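PDB 4PCH: VP1 from Polyomavirus HPyV7, which forms the pentameric building block of the polyomavirus outer capsid and, as a family trait, probably serves in attachment to host cells. Local coordinates for residues T109-E114 against P242-D247; A57-S62 against V254-G259; Y119-G124 against S206-I211; I66-I71 against V264-R269. All coordinates share one frame; numbering follows the deposited sequence. Where two conformers were deposited one is given.

Contact 1: residues T109-E114 against P242-D247; sequences TLAGIE and PTLSAD
Ala111 packs its single methyl against two side chains of the loop 242-247. CB of Ala111 lies 3.4 Å from CG2 of Thr243, closer than two methyls usually come, and 3.9 Å from CD1 of Leu244. Thr243 meets it with the methyl because its OG1 stands opposite the backbone N (chi1 -168°), leaving CG2 between N and the carbonyl carbon. OG1 itself is hydrogen-bonded to NH1 of Arg252. Leu244, on a backbone with positive phi, sends its isobutyl group against the side chain of Glu114, which arrives from the opposite direction. That glutamate is folded rather than extended: chi1 of 57° places CG in the tight spot between N and C, and chi2 of -73° bends the chain again. The leucine fork therefore packs on the carboxylate, with CD2 of Leu244 at 3.8 Å and CD1 at 3.9 Å from OE2 of Glu114. A second subunit packs on Glu114, and a third puts its Thr109 against Leu244, which places the contact among the jelly-roll loops at the subunit interface of the VP1 pentamer, about 27 Å from the centre of the chain. Chemically, the two segments touch through methyls and a leucine fork laid on a carboxylate, while Arg252 supplies a polar tie to both: its NH2 forms a salt bridge with OE2 of Glu114, satisfying that oxygen beside the apolar leucine.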
# COMPACT_ATOMS: atom_id res chain seq x y z
N THR B 109 10.45 -13.28 20.61
CA THR B 109 11.26 -12.99 19.42
C THR B 109 11.93 -11.64 19.48
O THR B 109 11.78 -10.89 20.45
CB THR B 109 10.46 -13.24 18.10
OG1 THR B 109 11.35 -13.35 16.95
CG2 THR B 109 9.47 -12.12 17.85
N LEU B 110 12.75 -11.34 18.48
CA LEU B 110 13.33 -10.02 18.35
C LEU B 110 12.27 -8.94 18.30
O LEU B 110 11.19 -9.15 17.80
CB LEU B 110 14.20 -9.94 17.09
CG LEU B 110 15.37 -10.93 17.05
CD1 LEU B 110 16.14 -10.70 15.75
CD2 LEU B 110 16.30 -10.79 18.23
N ALA B 111 12.58 -7.80 18.88
CA ALA B 111 11.66 -6.66 18.88
C ALA B 111 11.65 -5.87 17.58
O ALA B 111 10.60 -5.41 17.11
CB ALA B 111 12.04 -5.74 20.05
N GLY B 112 12.84 -5.71 16.99
CA GLY B 112 13.01 -4.84 15.83
C GLY B 112 12.67 -3.39 16.08
O GLY B 112 12.36 -2.98 17.21
N ILE B 113 12.73 -2.60 15.02
CA ILE B 113 12.35 -1.19 15.08
C ILE B 113 10.86 -1.05 14.89
O ILE B 113 10.30 -1.69 13.99
CB ILE B 113 13.06 -0.36 13.99
CG1 ILE B 113 14.58 -0.52 14.09
CG2 ILE B 113 12.61 1.09 14.05
CD1 ILE B 113 15.18 0.01 15.38
N GLU B 114 10.21 -0.22 15.68
CA GLU B 114 8.81 0.11 15.43
C GLU B 114 8.46 1.44 16.06
O GLU B 114 9.16 1.93 16.92
CB GLU B 114 7.83 -0.97 15.95
CG GLU B 114 7.95 -1.28 17.44
CD GLU B 114 9.21 -2.07 17.80
OE1 GLU B 114 9.45 -3.11 17.16
OE2 GLU B 114 9.96 -1.68 18.74
N PRO B 242 15.87 -7.04 27.11
CA PRO B 242 14.42 -7.05 26.92
C PRO B 242 13.90 -5.66 26.66
O PRO B 242 14.41 -4.65 27.18
CB PRO B 242 13.87 -7.63 28.21
CG PRO B 242 14.92 -7.36 29.23
CD PRO B 242 16.24 -7.33 28.51
N THR B 243 12.87 -5.60 25.82
CA THR B 243 12.22 -4.35 25.50
C THR B 243 10.73 -4.58 25.24
O THR B 243 10.24 -5.70 25.34
CB THR B 243 12.94 -3.58 24.37
OG1 THR B 243 12.45 -2.24 24.26
CG2 THR B 243 12.84 -4.29 23.04
N LEU B 244 10.04 -3.50 24.91
CA LEU B 244 8.60 -3.51 24.70
C LEU B 244 7.83 -4.05 25.90
O LEU B 244 6.79 -4.70 25.77
CB LEU B 244 8.22 -4.23 23.40
CG LEU B 244 8.66 -3.55 22.12
CD1 LEU B 244 8.43 -4.51 20.96
CD2 LEU B 244 7.97 -2.21 21.88
N SER B 245 8.32 -3.72 27.09
CA SER B 245 7.69 -4.10 28.34
C SER B 245 7.92 -2.92 29.30
O SER B 245 8.93 -2.22 29.19
CB SER B 245 8.34 -5.39 28.87
OG SER B 245 7.56 -5.96 29.88
N ALA B 246 6.97 -2.72 30.21
CA ALA B 246 6.92 -1.56 31.11
C ALA B 246 8.26 -1.27 31.82
O ALA B 246 8.70 -0.13 31.86
CB ALA B 246 5.84 -1.75 32.14
N ASP B 247 8.91 -2.31 32.34
CA ASP B 247 10.14 -2.10 33.14
C ASP B 247 11.33 -1.54 32.36
O ASP B 247 12.30 -1.05 32.97
CB ASP B 247 10.58 -3.41 33.81
CG ASP B 247 9.65 -3.86 34.93
OD1 ASP B 247 8.73 -3.14 35.35
OD2 ASP B 247 9.87 -4.98 35.42

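Contact 2: residues A57-S62 against V254-G259; sequences AALCYS and VQAGYG
Leu59 and Ala256 make the apolar half of this contact, with CD1 of Leu59 4.1 Å from CB of Ala256. The leucine reaches across because CG lies trans to the backbone N (chi1 -172°), which carries the branch out from the loop 57-62 toward the strand. At the other end, Val254 turns CG2 to the backbone of Ala57 and stops 3.8 Å from its O. The same carbonyl takes a hydrogen bond from a water at 2.8 Å from Ala57 O, and that water accepts one from Val254 N, 3.0 Å away. One water thus joins loop and strand where the two backbones do not bond directly; CA of Ala57 and CA of Val254 are 7.2 Å apart. Moving outward, Met232 of strand 224-236 and Phe31 each touch both Leu59 and Val254, binding the pair into a larger apolar cluster. Gln255 has its own bond, NE2 to O of Ala256 at 2.9 Å, nearly straight at 168°, lying in the carbonyl plane on a lone pair; its OE1 receives Arg43 NE. Leu59 is also backbone-bonded to Val171, and Val254 to Gly44. Through apolar side chains and a bridging water, the loop between strands 52-53 and 62-67 is laid on the start of strand 253-271 in the jelly-roll of polyomavirus VP1.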
# COMPACT_ATOMS: atom_id res chain seq x y z
N ALA B 57 18.15 13.48 22.86
CA ALA B 57 17.07 12.50 22.79
C ALA B 57 16.12 12.74 21.62
O ALA B 57 15.62 11.79 20.99
CB ALA B 57 16.30 12.54 24.10
N ALA B 58 15.83 14.01 21.36
CA ALA B 58 14.91 14.41 20.30
C ALA B 58 15.63 14.57 18.96
O ALA B 58 16.65 15.27 18.89
CB ALA B 58 14.25 15.72 20.68
N LEU B 59 15.09 13.97 17.91
CA LEU B 59 15.70 14.11 16.58
C LEU B 59 15.50 15.52 16.04
O LEU B 59 14.38 16.07 16.08
CB LEU B 59 15.13 13.10 15.57
CG LEU B 59 15.86 13.05 14.21
CD1 LEU B 59 17.29 12.56 14.37
CD2 LEU B 59 15.08 12.19 13.24
N CYS B 60 16.59 16.12 15.53
CA CYS B 60 16.52 17.43 14.92
C CYS B 60 16.76 17.36 13.42
O CYS B 60 17.30 16.38 12.93
CB CYS B 60 17.53 18.38 15.57
SG CYS B 60 17.19 18.77 17.29
N TYR B 61 16.37 18.39 12.68
CA TYR B 61 16.70 18.41 11.27
C TYR B 61 18.23 18.44 11.08
O TYR B 61 18.96 19.10 11.86
CB TYR B 61 16.11 19.62 10.58
CG TYR B 61 14.62 19.59 10.41
CD1 TYR B 61 14.03 18.89 9.36
CD2 TYR B 61 13.80 20.28 11.26
CE1 TYR B 61 12.65 18.86 9.19
CE2 TYR B 61 12.41 20.29 11.10
CZ TYR B 61 11.84 19.56 10.07
OH TYR B 61 10.47 19.57 9.93
N SER B 62 18.66 17.74 10.04
CA SER B 62 20.00 17.78 9.52
C SER B 62 20.03 18.81 8.43
O SER B 62 19.09 18.89 7.65
CB SER B 62 20.36 16.42 8.93
OG SER B 62 20.40 15.40 9.94
N VAL B 254 15.22 6.70 20.15
CA VAL B 254 14.90 6.96 18.74
C VAL B 254 15.95 6.36 17.80
O VAL B 254 17.17 6.55 18.00
CB VAL B 254 14.74 8.47 18.48
CG1 VAL B 254 14.57 8.73 17.00
CG2 VAL B 254 13.59 9.00 19.30
N GLN B 255 15.48 5.66 16.77
CA GLN B 255 16.32 5.17 15.69
C GLN B 255 16.18 6.05 14.50
O GLN B 255 15.08 6.18 13.93
CB GLN B 255 15.91 3.73 15.28
CG GLN B 255 16.68 3.17 14.09
CD GLN B 255 18.10 2.82 14.45
OE1 GLN B 255 18.36 1.86 15.22
NE2 GLN B 255 19.03 3.59 13.93
N ALA B 256 17.29 6.66 14.09
CA ALA B 256 17.31 7.44 12.87
C ALA B 256 17.97 6.67 11.74
O ALA B 256 18.60 5.64 11.95
CB ALA B 256 18.05 8.77 13.11
N GLY B 257 17.82 7.16 10.52
CA GLY B 257 18.63 6.65 9.41
C GLY B 257 20.10 6.86 9.69
O GLY B 257 20.48 7.68 10.51
N TYR B 258 20.95 6.07 9.02
CA TYR B 258 22.38 6.21 9.14
C TYR B 258 22.92 7.44 8.43
O TYR B 258 24.05 7.88 8.65
CB TYR B 258 23.03 5.00 8.51
CG TYR B 258 22.75 3.67 9.19
CD1 TYR B 258 22.38 3.59 10.54
CD2 TYR B 258 23.00 2.49 8.51
CE1 TYR B 258 22.21 2.36 11.15
CE2 TYR B 258 22.86 1.25 9.13
CZ TYR B 258 22.47 1.19 10.45
OH TYR B 258 22.37 -0.05 11.03
N GLY B 259 22.11 7.93 7.51
CA GLY B 259 22.46 9.09 6.69
C GLY B 259 21.44 9.24 5.58
O GLY B 259 20.66 8.32 5.30
O HOH W 1 16.21 9.15 21.50

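Contact 3: residues Y119-G124 against S206-I211; sequences YFWACG and STTPLI
The indole of Trp121 is met obliquely at its six-membered ring by two side chains of the segment 206-211. CG2 of Thr208 lies 3.9 Å from both CZ2 and CH2 of Trp121, so the methyl is equally near both atoms. Leu210 comes in nearby with a looser touch: CD2 of Leu210 is 4.4 Å from CZ3 of Trp121. Trp121 and Thr208 approach from opposite directions, and it is the methyl that leads: a chi1 of -62° puts the CG2 of Thr208 trans to its backbone N. The indole is brought to this place by a chi1 of 63° at Trp121. Strand 184-191 packs on the tryptophan through Phe187, and Gln205 of the third subunit also packs against it. Two residues along, on the same side of the strand, Cys123 continues the row. SG of Cys123 lies 4.1 Å from CD1 of Leu210, whose two methyls are thereby divided between sulfur and indole. Leu88 of strand 79-93 touches both Cys123 and Leu210, while Val225 and Leu227 of strand 224-236 pack on the cysteine. The backbones keep well apart, 8.6 Å between CA of Cys123 and CA of Leu210, so the two are joined by side chains alone. Alternate residues of one strand pointing into an apolar interior to meet a chain arriving from across is the packing of a beta-sandwich, here the jelly-roll core of the VP1 subunit.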
# COMPACT_ATOMS: atom_id res chain seq x y z
N TYR B 119 9.97 10.80 7.47
CA TYR B 119 10.96 10.77 6.37
C TYR B 119 10.80 12.07 5.62
O TYR B 119 9.75 12.35 5.08
CB TYR B 119 10.72 9.58 5.47
CG TYR B 119 10.64 8.29 6.27
CD1 TYR B 119 11.79 7.66 6.69
CD2 TYR B 119 9.42 7.74 6.62
CE1 TYR B 119 11.74 6.50 7.46
CE2 TYR B 119 9.36 6.56 7.35
CZ TYR B 119 10.52 5.96 7.79
OH TYR B 119 10.49 4.82 8.55
N PHE B 120 11.84 12.91 5.67
CA PHE B 120 11.72 14.27 5.12
C PHE B 120 12.97 14.66 4.38
O PHE B 120 14.07 14.39 4.84
CB PHE B 120 11.49 15.28 6.25
CG PHE B 120 11.45 16.71 5.80
CD1 PHE B 120 10.25 17.30 5.44
CD2 PHE B 120 12.62 17.47 5.78
CE1 PHE B 120 10.20 18.63 5.01
CE2 PHE B 120 12.60 18.78 5.35
CZ PHE B 120 11.39 19.36 4.95
N TRP B 121 12.79 15.32 3.22
CA TRP B 121 13.92 15.96 2.57
C TRP B 121 13.48 17.31 2.00
O TRP B 121 12.29 17.55 1.68
CB TRP B 121 14.54 15.07 1.47
CG TRP B 121 13.61 14.75 0.35
CD1 TRP B 121 12.87 13.60 0.19
CD2 TRP B 121 13.29 15.59 -0.77
NE1 TRP B 121 12.11 13.69 -0.93
CE2 TRP B 121 12.34 14.90 -1.55
CE3 TRP B 121 13.70 16.87 -1.18
CZ2 TRP B 121 11.80 15.43 -2.72
CZ3 TRP B 121 13.18 17.40 -2.35
CH2 TRP B 121 12.22 16.68 -3.10
N ALA B 122 14.46 18.20 1.86
CA ALA B 122 14.31 19.49 1.19
C ALA B 122 15.60 19.88 0.50
O ALA B 122 16.70 19.54 0.93
CB ALA B 122 13.86 20.59 2.15
N CYS B 123 15.42 20.60 -0.62
CA CYS B 123 16.48 21.17 -1.43
C CYS B 123 16.07 22.55 -1.88
O CYS B 123 15.01 22.74 -2.50
CB CYS B 123 16.74 20.26 -2.63
SG CYS B 123 18.01 20.87 -3.75
N GLY B 124 16.91 23.55 -1.60
CA GLY B 124 16.58 24.92 -1.92
C GLY B 124 17.78 25.83 -2.08
O GLY B 124 18.93 25.43 -1.91
N SER B 206 16.24 5.82 -8.96
CA SER B 206 15.12 6.75 -8.91
C SER B 206 15.64 8.16 -8.98
O SER B 206 16.80 8.41 -8.66
CB SER B 206 14.31 6.55 -7.63
OG SER B 206 15.07 6.89 -6.49
N THR B 207 14.78 9.08 -9.39
CA THR B 207 15.18 10.47 -9.52
C THR B 207 13.97 11.35 -9.27
O THR B 207 12.81 10.89 -9.40
CB THR B 207 15.81 10.76 -10.90
OG1 THR B 207 16.42 12.05 -10.88
CG2 THR B 207 14.78 10.67 -12.04
N THR B 208 14.24 12.59 -8.89
CA THR B 208 13.21 13.52 -8.48
C THR B 208 13.41 14.83 -9.24
O THR B 208 14.37 15.53 -8.98
CB THR B 208 13.33 13.79 -6.97
OG1 THR B 208 13.13 12.55 -6.25
CG2 THR B 208 12.34 14.84 -6.54
N PRO B 209 12.48 15.18 -10.14
CA PRO B 209 12.61 16.49 -10.76
C PRO B 209 12.33 17.61 -9.77
O PRO B 209 11.55 17.46 -8.83
CB PRO B 209 11.56 16.46 -11.86
CG PRO B 209 10.51 15.55 -11.33
CD PRO B 209 11.25 14.49 -10.57
N LEU B 210 12.97 18.75 -10.01
CA LEU B 210 12.79 19.91 -9.15
C LEU B 210 12.20 21.09 -9.91
O LEU B 210 12.07 22.19 -9.36
CB LEU B 210 14.15 20.30 -8.58
CG LEU B 210 14.87 19.31 -7.67
CD1 LEU B 210 16.26 19.78 -7.33
CD2 LEU B 210 14.09 19.04 -6.37
N ILE B 211 11.82 20.89 -11.16
CA ILE B 211 11.30 21.99 -11.96
C ILE B 211 9.81 22.28 -11.71
O ILE B 211 9.02 21.35 -11.50
CB ILE B 211 11.53 21.79 -13.48
CG1 ILE B 211 10.92 20.48 -13.98
CG2 ILE B 211 13.00 21.86 -13.82
CD1 ILE B 211 10.83 20.42 -15.48

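Contact 4: residues I66-I71 against V264-R269; sequences INLPEI and VHCRQR
Leu68 is the first residue of 66-71 to reach strand 253-271, just where the chain leaves strand 62-67 and runs on as a loop over this part of the VP1 jelly-roll. CD2 of Leu68 comes to 4.4 Å from SG of Cys266, a light contact between apolar groups. Leu68 is also tied by its backbone to Gly223, and its side chain rests on Trp83 of strand 79-93. The next residue, Pro69, offers its carbonyl oxygen to NE1 of that same tryptophan, so the loop is anchored on the indole. Ile71 then turns back toward the strand. With CG2 trans to the backbone N and CG1 beside it (chi1 -61°), both branches face the end of Gln268, which is stretched out beyond CG (chi2 -178°) and comes from the opposite direction. Trp83 also touches Ile71 and Gln268, so it is a common neighbour of Leu68, Ile71 and Gln268. Three isoleucine carbons lie against the amide. CG1 of Ile71 is 3.9 Å from NE2 of Gln268, and CG2 of Ile71 is 4.0 Å from that nitrogen of Gln268. The third, CD1 of Ile71, stands 4.2 Å from CD of Gln268.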
# COMPACT_ATOMS: atom_id res chain seq x y z
N ILE B 66 26.05 23.44 0.63
CA ILE B 66 27.05 22.95 -0.29
C ILE B 66 27.40 24.07 -1.26
O ILE B 66 26.54 24.54 -2.00
CB ILE B 66 26.54 21.73 -1.12
CG1 ILE B 66 25.95 20.63 -0.22
CG2 ILE B 66 27.67 21.17 -1.96
CD1 ILE B 66 26.85 20.18 0.89
N ASN B 67 28.65 24.49 -1.26
CA ASN B 67 29.09 25.54 -2.16
C ASN B 67 29.16 25.02 -3.62
O ASN B 67 29.56 23.90 -3.89
CB ASN B 67 30.42 26.12 -1.70
CG ASN B 67 30.33 26.76 -0.31
OD1 ASN B 67 29.32 27.36 0.07
ND2 ASN B 67 31.39 26.62 0.45
N LEU B 68 28.77 25.86 -4.56
CA LEU B 68 28.80 25.51 -5.97
C LEU B 68 29.95 26.29 -6.60
O LEU B 68 30.41 27.26 -6.04
CB LEU B 68 27.48 25.90 -6.64
CG LEU B 68 26.28 25.22 -5.96
CD1 LEU B 68 24.99 25.81 -6.48
CD2 LEU B 68 26.29 23.72 -6.18
N PRO B 69 30.39 25.89 -7.80
CA PRO B 69 31.52 26.59 -8.39
C PRO B 69 31.24 28.05 -8.72
O PRO B 69 30.11 28.38 -9.06
CB PRO B 69 31.81 25.79 -9.66
CG PRO B 69 31.20 24.46 -9.43
CD PRO B 69 29.99 24.72 -8.58
N GLU B 70 32.25 28.90 -8.64
CA GLU B 70 32.10 30.27 -9.12
C GLU B 70 31.77 30.20 -10.63
O GLU B 70 32.30 29.37 -11.36
CB GLU B 70 33.39 31.07 -8.92
CG GLU B 70 33.34 32.48 -9.50
CD GLU B 70 34.65 33.20 -9.38
OE1 GLU B 70 35.42 32.87 -8.45
OE2 GLU B 70 34.92 34.10 -10.21
N ILE B 71 30.88 31.08 -11.08
CA ILE B 71 30.60 31.26 -12.49
C ILE B 71 31.32 32.55 -12.91
O ILE B 71 30.90 33.64 -12.55
CB ILE B 71 29.08 31.36 -12.76
CG1 ILE B 71 28.39 30.07 -12.30
CG2 ILE B 71 28.80 31.62 -14.26
CD1 ILE B 71 26.89 30.12 -12.35
N VAL B 264 22.70 16.35 -6.48
CA VAL B 264 21.94 17.49 -7.01
C VAL B 264 22.54 17.84 -8.37
O VAL B 264 23.76 18.06 -8.47
CB VAL B 264 22.03 18.71 -6.06
CG1 VAL B 264 21.27 19.90 -6.63
CG2 VAL B 264 21.46 18.38 -4.68
N HIS B 265 21.69 17.90 -9.40
CA HIS B 265 22.13 18.24 -10.74
C HIS B 265 21.81 19.66 -11.07
O HIS B 265 20.67 20.09 -10.93
CB HIS B 265 21.45 17.33 -11.74
CG HIS B 265 21.67 15.88 -11.46
ND1 HIS B 265 22.60 15.13 -12.15
CD2 HIS B 265 21.09 15.04 -10.57
CE1 HIS B 265 22.58 13.89 -11.69
NE2 HIS B 265 21.68 13.82 -10.73
N CYS B 266 22.82 20.39 -11.53
CA CYS B 266 22.72 21.84 -11.80
C CYS B 266 23.09 22.17 -13.24
O CYS B 266 23.93 21.51 -13.85
CB CYS B 266 23.64 22.63 -10.88
SG CYS B 266 23.30 22.39 -9.13
N ARG B 267 22.44 23.20 -13.75
CA ARG B 267 22.79 23.81 -15.04
C ARG B 267 22.78 25.33 -14.81
O ARG B 267 22.48 25.79 -13.71
CB ARG B 267 21.78 23.43 -16.15
CG ARG B 267 20.37 23.92 -15.89
CD ARG B 267 19.32 23.20 -16.73
NE ARG B 267 17.98 23.62 -16.33
CZ ARG B 267 16.87 22.92 -16.55
NH1 ARG B 267 16.91 21.77 -17.24
NH2 ARG B 267 15.71 23.39 -16.10
N GLN B 268 23.15 26.10 -15.81
CA GLN B 268 23.16 27.54 -15.68
C GLN B 268 21.92 28.17 -16.29
O GLN B 268 21.47 27.76 -17.36
CB GLN B 268 24.43 28.11 -16.28
CG GLN B 268 25.66 27.68 -15.52
CD GLN B 268 26.96 28.26 -16.06
OE1 GLN B 268 26.98 29.08 -16.99
NE2 GLN B 268 28.07 27.84 -15.46
N ARG B 269 21.44 29.21 -15.64
CA ARG B 269 20.22 29.92 -16.04
C ARG B 269 20.48 31.41 -15.93
O ARG B 269 21.02 31.87 -14.91
CB ARG B 269 19.07 29.50 -15.12
CG ARG B 269 17.73 30.19 -15.32
CD ARG B 269 17.00 29.73 -16.57
NE ARG B 269 16.30 28.47 -16.31
CZ ARG B 269 15.18 28.08 -16.90
NH1 ARG B 269 14.66 26.90 -16.57
NH2 ARG B 269 14.57 28.83 -17.80

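Overall arrangement
The four contacts run the length of one VP1 subunit, from contact 1 at one end to contact 4 at the other, with centres 47 Å apart and on opposite sides of the chain's centre. Contacts 2 and 3 lie between them, centres 19 Å apart, joined where Tyr61 meets Phe120. Contacts 2 and 4 share strand 253-271. Along the chain the first segments come in the order 57-62, 66-71, 109-114 and 119-124; the partners follow as 206-211, 242-247, 254-259 and 264-269. Contacts 2, 3 and 4 pack loops and strands around the same antiparallel jelly-roll sheet, while contact 1 lies in the loops at one end; contacts 1, 2 and 3 also reach neighbouring subunits of the pentamer.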